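Local atomic coordinates of cytochrome C (Marichromatium purpuratum 984, PDB entry 5LO9), a protein that probably oxidises thiosulfate to tetrathionate as a fused TsdBA thiosulfate dehydrogenase and passes the electrons along its c-type hemes. Residues A[395-400]-A[464-469]; A[142-147]-A[182-187]. All coordinates share one frame; numbering follows the deposited sequence.

Contact 1. Residues A[395-400]-A[464-469]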
loop_
_atom_site.group_PDB
_atom_site.type_symbol
_atom_site.label_atom_id
_atom_site.label_comp_id
_atom_site.label_asym_id
_atom_site.label_seq_id
_atom_site.Cartn_x
_atom_site.Cartn_y
_atom_site.Cartn_z
ATOM N N ALA A 395 33.245 -17.549 17.334
ATOM C CA ALA A 395 33.560 -16.685 18.463
ATOM C C ALA A 395 34.913 -16.003 18.282
ATOM O O ALA A 395 35.094 -14.842 18.688
ATOM C CB ALA A 395 33.524 -17.505 19.746
ATOM N N ALA A 396 35.861 -16.692 17.645
ATOM C CA ALA A 396 37.136 -16.058 17.328
ATOM C C ALA A 396 36.923 -14.880 16.400
ATOM O O ALA A 396 37.392 -13.764 16.669
ATOM C CB ALA A 396 38.068 -17.066 16.677
ATOM N N LEU A 397 36.227 -15.122 15.281
ATOM C CA LEU A 397 35.940 -14.056 14.331
ATOM C C LEU A 397 35.240 -12.871 15.000
ATOM O O LEU A 397 35.628 -11.713 14.797
ATOM C CB LEU A 397 35.101 -14.624 13.202
ATOM C CG LEU A 397 35.846 -15.541 12.258
ATOM C CD1 LEU A 397 34.901 -16.512 11.564
ATOM C CD2 LEU A 397 36.551 -14.680 11.190
ATOM N N TYR A 398 34.212 -13.144 15.823
ATOM C CA TYR A 398 33.459 -12.076 16.473
ATOM C C TYR A 398 34.369 -11.236 17.353
ATOM O O TYR A 398 34.306 -9.997 17.330
ATOM C CB TYR A 398 32.304 -12.668 17.287
ATOM C CG TYR A 398 31.475 -11.619 17.989
ATOM C CD1 TYR A 398 30.281 -11.154 17.451
ATOM C CD2 TYR A 398 31.901 -11.080 19.160
ATOM C CE1 TYR A 398 29.566 -10.166 18.073
ATOM C CE2 TYR A 398 31.183 -10.097 19.799
ATOM C CZ TYR A 398 30.035 -9.632 19.249
ATOM O OH TYR A 398 29.355 -8.637 19.897
ATOM N N ALA A 399 35.264 -11.896 18.095
ATOM C CA ALA A 399 36.202 -11.169 18.949
ATOM C C ALA A 399 37.131 -10.313 18.126
ATOM O O ALA A 399 37.454 -9.184 18.520
ATOM C CB ALA A 399 37.032 -12.141 19.762
ATOM N N GLU A 400 37.537 -10.830 16.962
ATOM C CA GLU A 400 38.427 -10.099 16.063
ATOM C C GLU A 400 37.725 -8.909 15.414
ATOM O O GLU A 400 38.239 -7.788 15.448
ATOM C CB GLU A 400 39.001 -11.048 14.992
ATOM C CG GLU A 400 40.459 -11.492 15.237
ATOM C CD GLU A 400 41.482 -10.355 14.926
ATOM O OE1 GLU A 400 41.361 -9.712 13.842
ATOM O OE2 GLU A 400 42.378 -10.078 15.781
ATOM N N TRP A 464 28.915 -17.475 7.894
ATOM C CA TRP A 464 28.160 -18.571 8.494
ATOM C C TRP A 464 28.617 -18.877 9.919
ATOM O O TRP A 464 27.793 -19.104 10.809
ATOM C CB TRP A 464 28.309 -19.839 7.672
ATOM C CG TRP A 464 27.524 -19.926 6.419
ATOM C CD1 TRP A 464 27.990 -19.811 5.154
ATOM C CD2 TRP A 464 26.126 -20.179 6.317
ATOM N NE1 TRP A 464 26.972 -19.982 4.259
ATOM C CE2 TRP A 464 25.812 -20.207 4.954
ATOM C CE3 TRP A 464 25.099 -20.381 7.257
ATOM C CZ2 TRP A 464 24.515 -20.415 4.500
ATOM C CZ3 TRP A 464 23.834 -20.590 6.807
ATOM C CH2 TRP A 464 23.545 -20.609 5.438
ATOM N N ASP A 465 29.925 -18.934 10.156
ATOM C CA ASP A 465 30.383 -19.267 11.501
ATOM C C ASP A 465 30.022 -18.157 12.494
ATOM O O ASP A 465 29.568 -18.447 13.608
ATOM C CB ASP A 465 31.886 -19.574 11.488
ATOM C CG ASP A 465 32.224 -20.825 10.630
ATOM O OD1 ASP A 465 31.330 -21.677 10.404
ATOM O OD2 ASP A 465 33.385 -20.969 10.166
ATOM N N VAL A 466 30.199 -16.877 12.124
ATOM C CA VAL A 466 29.877 -15.815 13.083
ATOM C C VAL A 466 28.383 -15.772 13.338
ATOM O O VAL A 466 27.936 -15.433 14.444
ATOM C CB VAL A 466 30.351 -14.425 12.646
ATOM C CG1 VAL A 466 30.412 -13.542 13.891
ATOM C CG2 VAL A 466 31.675 -14.470 12.066
ATOM N N ALA A 467 27.588 -16.029 12.297
ATOM C CA ALA A 467 26.142 -16.006 12.450
ATOM C C ALA A 467 25.685 -17.085 13.414
ATOM O O ALA A 467 24.840 -16.837 14.289
ATOM C CB ALA A 467 25.474 -16.175 11.092
ATOM N N ALA A 468 26.255 -18.286 13.290
ATOM C CA ALA A 468 25.925 -19.353 14.224
ATOM C C ALA A 468 26.401 -19.041 15.648
ATOM O O ALA A 468 25.716 -19.398 16.613
ATOM C CB ALA A 468 26.486 -20.666 13.719
ATOM N N TYR A 469 27.550 -18.369 15.816
ATOM C CA TYR A 469 27.954 -17.984 17.169
ATOM C C TYR A 469 26.949 -17.012 17.787
ATOM O O TYR A 469 26.471 -17.222 18.901
ATOM C CB TYR A 469 29.356 -17.371 17.166
ATOM C CG TYR A 469 29.772 -16.692 18.475
ATOM C CD1 TYR A 469 30.061 -17.421 19.604
ATOM C CD2 TYR A 469 29.891 -15.336 18.569
ATOM C CE1 TYR A 469 30.457 -16.809 20.813
ATOM C CE2 TYR A 469 30.286 -14.717 19.782
ATOM C CZ TYR A 469 30.564 -15.472 20.885
ATOM O OH TYR A 469 30.950 -14.870 22.060
#
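Y469 carries this contact, lying across the start of the 395-400 segment. A first torsion of 169° swings the ring away from its own backbone N, to A395 and Y398. Its CB sits 3.9 Å from A395 N, and CG rests near the N and CA of the same alanine. Further out the ring's two sides part company. The A395 methyl sits over one face, offset toward the rim and nearest CE1 (3.3 Å from A395 CB), a CH-pi contact; at the tip, Y469 CZ is still 3.8 Å from A395 CB. CD2 and CE2 turn to Y398, where Y469 CE2 comes 3.8 Å from Y398 CG. The two tyrosine rings meet obliquely, planes at 54°. Beyond them, V466 CG2 packs on L397 CB at 3.6 Å, while V466 CG1 lies at the edge of the Y398 ring, 4.0 Å from Y398 CB. The Y398 hydroxyl is hydrogen-bonded to the carbonyl of G407, just past the iron ligand H406. The axes of segments 395-400 and 464-469 cross nearly perpendicularly (-92°), 8.5 Å apart at closest approach; their helices, 391-401 and 460-470, form the terminal-helix crossing of a cytochrome c fold, with helix 403-406 against Y398.

Contact 2. Residues A[142-147]-A[182-187]. With HEC (heme c), chain C.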
loop_
_atom_site.group_PDB
_atom_site.type_symbol
_atom_site.label_atom_id
_atom_site.label_comp_id
_atom_site.label_asym_id
_atom_site.label_seq_id
_atom_site.Cartn_x
_atom_site.Cartn_y
_atom_site.Cartn_z
ATOM N N GLN A 142 35.262 20.011 19.165
ATOM C CA GLN A 142 36.684 20.052 18.875
ATOM C C GLN A 142 36.966 21.240 17.960
ATOM O O GLN A 142 36.208 21.485 17.020
ATOM C CB GLN A 142 37.131 18.755 18.196
ATOM C CG GLN A 142 37.296 17.596 19.131
ATOM C CD GLN A 142 38.486 17.746 20.099
ATOM O OE1 GLN A 142 39.197 18.758 20.109
ATOM N NE2 GLN A 142 38.712 16.715 20.894
ATOM N N PRO A 143 38.044 21.978 18.184
ATOM C CA PRO A 143 38.352 23.118 17.309
ATOM C C PRO A 143 38.406 22.719 15.840
ATOM O O PRO A 143 38.754 21.586 15.487
ATOM C CB PRO A 143 39.726 23.589 17.803
ATOM C CG PRO A 143 39.747 23.254 19.212
ATOM C CD PRO A 143 38.981 21.897 19.312
ATOM N N TYR A 144 38.001 23.663 14.987
ATOM C CA TYR A 144 38.044 23.452 13.550
ATOM C C TYR A 144 39.434 23.059 13.101
ATOM O O TYR A 144 39.612 22.060 12.393
ATOM C CB TYR A 144 37.608 24.722 12.829
ATOM C CG TYR A 144 37.838 24.749 11.310
ATOM C CD1 TYR A 144 36.867 24.249 10.404
ATOM C CD2 TYR A 144 38.990 25.332 10.780
ATOM C CE1 TYR A 144 37.066 24.312 9.023
ATOM C CE2 TYR A 144 39.191 25.400 9.420
ATOM C CZ TYR A 144 38.239 24.890 8.541
ATOM O OH TYR A 144 38.499 24.974 7.191
ATOM N N SER A 145 40.442 23.823 13.529
ATOM C CA SER A 145 41.806 23.554 13.088
ATOM C C SER A 145 42.240 22.143 13.460
ATOM O O SER A 145 42.978 21.503 12.698
ATOM C CB SER A 145 42.755 24.583 13.673
ATOM O OG SER A 145 42.587 24.688 15.084
ATOM N N TYR A 146 41.805 21.649 14.633
ATOM C CA TYR A 146 42.226 20.329 15.102
ATOM C C TYR A 146 41.568 19.215 14.299
ATOM O O TYR A 146 42.236 18.269 13.852
ATOM C CB TYR A 146 41.895 20.163 16.572
ATOM C CG TYR A 146 42.244 18.785 17.058
ATOM C CD1 TYR A 146 43.557 18.369 17.129
ATOM C CD2 TYR A 146 41.262 17.894 17.425
ATOM C CE1 TYR A 146 43.890 17.079 17.568
ATOM C CE2 TYR A 146 41.575 16.600 17.861
ATOM C CZ TYR A 146 42.892 16.206 17.916
ATOM O OH TYR A 146 43.203 14.945 18.340
ATOM N N LEU A 147 40.245 19.306 14.129
ATOM C CA LEU A 147 39.520 18.331 13.315
ATOM C C LEU A 147 40.074 18.273 11.893
ATOM O O LEU A 147 40.282 17.180 11.341
ATOM C CB LEU A 147 38.029 18.670 13.303
ATOM C CG LEU A 147 37.297 18.450 14.622
ATOM C CD1 LEU A 147 36.009 19.166 14.595
ATOM C CD2 LEU A 147 37.062 16.989 14.812
ATOM N N LEU A 182 32.994 19.287 7.063
ATOM C CA LEU A 182 32.833 18.389 8.200
ATOM C C LEU A 182 33.503 18.951 9.432
ATOM O O LEU A 182 33.019 18.769 10.550
ATOM C CB LEU A 182 33.397 17.014 7.869
ATOM C CG LEU A 182 32.468 16.263 6.903
ATOM C CD1 LEU A 182 33.153 15.181 6.146
ATOM C CD2 LEU A 182 31.358 15.651 7.675
ATOM N N ALA A 183 34.652 19.578 9.267
ATOM C CA ALA A 183 35.299 20.147 10.435
ATOM C C ALA A 183 34.504 21.324 10.960
ATOM O O ALA A 183 34.317 21.473 12.175
ATOM C CB ALA A 183 36.717 20.555 10.092
ATOM N N ALA A 184 34.008 22.166 10.059
ATOM C CA ALA A 184 33.209 23.303 10.519
ATOM C C ALA A 184 31.899 22.833 11.141
ATOM O O ALA A 184 31.491 23.333 12.196
ATOM C CB ALA A 184 32.947 24.267 9.364
ATOM N N TYR A 185 31.258 21.838 10.524
ATOM C CA TYR A 185 30.016 21.314 11.058
ATOM C C TYR A 185 30.210 20.833 12.485
ATOM O O TYR A 185 29.539 21.300 13.406
ATOM C CB TYR A 185 29.505 20.173 10.174
ATOM C CG TYR A 185 28.205 19.583 10.674
ATOM C CD1 TYR A 185 26.980 20.113 10.297
ATOM C CD2 TYR A 185 28.205 18.538 11.585
ATOM C CE1 TYR A 185 25.779 19.589 10.787
ATOM C CE2 TYR A 185 27.029 18.015 12.074
ATOM C CZ TYR A 185 25.809 18.551 11.680
ATOM O OH TYR A 185 24.634 18.014 12.173
ATOM N N PHE A 186 31.169 19.944 12.703
ATOM C CA PHE A 186 31.292 19.367 14.039
ATOM C C PHE A 186 31.881 20.366 15.017
ATOM O O PHE A 186 31.575 20.307 16.212
ATOM C CB PHE A 186 32.115 18.072 14.004
ATOM C CG PHE A 186 31.310 16.892 13.577
ATOM C CD1 PHE A 186 30.297 16.404 14.399
ATOM C CD2 PHE A 186 31.511 16.303 12.340
ATOM C CE1 PHE A 186 29.522 15.322 14.009
ATOM C CE2 PHE A 186 30.747 15.235 11.938
ATOM C CZ PHE A 186 29.744 14.738 12.773
ATOM N N ALA A 187 32.700 21.299 14.540
ATOM C CA ALA A 187 33.212 22.330 15.436
ATOM C C ALA A 187 32.092 23.227 15.965
ATOM O O ALA A 187 32.192 23.754 17.078
ATOM C CB ALA A 187 34.288 23.142 14.723
HETATM FE FE HEC C . 48.428 18.591 24.064
HETATM C CHA HEC C . 46.856 17.149 21.301
HETATM C CHB HEC C . 47.241 15.968 26.113
HETATM C CHC HEC C . 50.304 19.839 26.756
HETATM C CHD HEC C . 49.413 21.345 22.097
HETATM N NA HEC C . 47.260 16.873 23.780
HETATM C C1A HEC C . 46.724 16.477 22.605
HETATM C C2A HEC C . 45.955 15.203 22.708
HETATM C C3A HEC C . 46.088 14.869 24.125
HETATM C C4A HEC C . 46.900 15.967 24.695
HETATM C CMA HEC C . 45.503 13.675 24.790
HETATM C CAA HEC C . 45.201 14.419 21.652
HETATM C CBA HEC C . 43.762 14.892 21.720
HETATM C CGA HEC C . 42.743 14.051 20.979
HETATM O O1A HEC C . 41.600 14.545 20.823
HETATM O O2A HEC C . 43.027 12.912 20.549
HETATM N NB HEC C . 48.701 18.021 26.051
HETATM C C1B HEC C . 48.139 16.975 26.664
HETATM C C2B HEC C . 48.544 16.854 28.070
HETATM C C3B HEC C . 49.451 17.987 28.271
HETATM C C4B HEC C . 49.485 18.639 26.953
HETATM C CMB HEC C . 48.087 15.823 29.038
HETATM C CAB HEC C . 50.195 18.354 29.515
HETATM C CBB HEC C . 51.066 17.171 29.911
HETATM N NC HEC C . 49.620 20.276 24.363
HETATM C C1C HEC C . 50.288 20.583 25.481
HETATM C C2C HEC C . 51.033 21.852 25.364
HETATM C C3C HEC C . 50.757 22.304 24.006
HETATM C C4C HEC C . 49.865 21.252 23.485
HETATM C CMC HEC C . 51.855 22.497 26.420
HETATM C CAC HEC C . 51.231 23.528 23.278
HETATM C CBC HEC C . 52.715 23.663 23.345
HETATM N ND HEC C . 48.191 19.141 22.070
HETATM C C1D HEC C . 48.655 20.254 21.494
HETATM C C2D HEC C . 48.312 20.352 20.070
HETATM C C3D HEC C . 47.559 19.135 19.811
HETATM C C4D HEC C . 47.554 18.439 21.125
HETATM C CMD HEC C . 48.665 21.437 19.109
HETATM C CAD HEC C . 47.029 18.707 18.475
HETATM C CBD HEC C . 48.028 17.642 18.019
HETATM C CGD HEC C . 47.691 17.097 16.663
HETATM O O1D HEC C . 48.010 15.909 16.369
HETATM O O2D HEC C . 47.127 17.890 15.891
#
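Y144 and L147 pack onto A183 and A187 where two helices of a cytochrome c domain meet: the beginning of helix 144-156 against the last turns of helix 176-187, the domain's C-terminal helix. The close part is almost entirely apolar, and small alanine side chains let the backbones draw near, with Y144 CA and A183 CA 5.3 Å apart. L147 points at the other helix, its CB 3.9 Å from A183 CB. Its CG lies anti to its own carbonyl carbon (chi1 -70°), which brings L147 CD1 over the helix backbone, 3.7 Å from A183 O, and also beside F186 CB. Y144 closes the other flank with the CD1 side of its ring: CD1 meets A183 CB at 3.7 Å, and the backbone N of A184 lies in the plane of the ring, at its edge.

Y144 as a whole is partly exposed, but it is S145 that defines the looser side: it points away from the partner helix without touching it, and bonds the carbonyl of E33 through its hydroxyl. E33 also accepts the N-H of Y144 through its carboxylate, holding the first turn that follows the N-cap residue P143. Y146 and Q142 extend toward heme c instead: Q142 NE2 is 3.6 Å from propionate oxygen O1A, the side-chain OE1 of Q142 accepts the backbone N-H of R39, and the Y146 hydroxyl is hydrogen-bonded to R60. On the far side, F186 leans on C121, which is covalently bound to the second heme. Where the loop enters the helix, Q142 O meets A187 twice, 3.4 Å from its CB and 3.5 Å from its CA in a bent CA-H...O contact (132° at the hydrogen).

How the contacts relate
Contact 1 and contact 2 belong to separate cytochrome c units of one chain, following each other in sequence and lying on opposite sides of the chain's centre. Their centres are about 37 Å apart and their nearest atoms about 23 Å, so they do not touch. Each pairs the last helix of its unit with an earlier one, but the relation to heme differs. Contact 2 borders both N-terminal hemes, Y146 belonging to the binding sites of heme c #1 and heme c #2. Contact 1 borders heme c #3, bound covalently through C402 and C405 with H406 as an iron ligand; V466 comes within about 4 Å of a heme (nearest atoms). Neither contact holds a residue of the thiosulfate pocket.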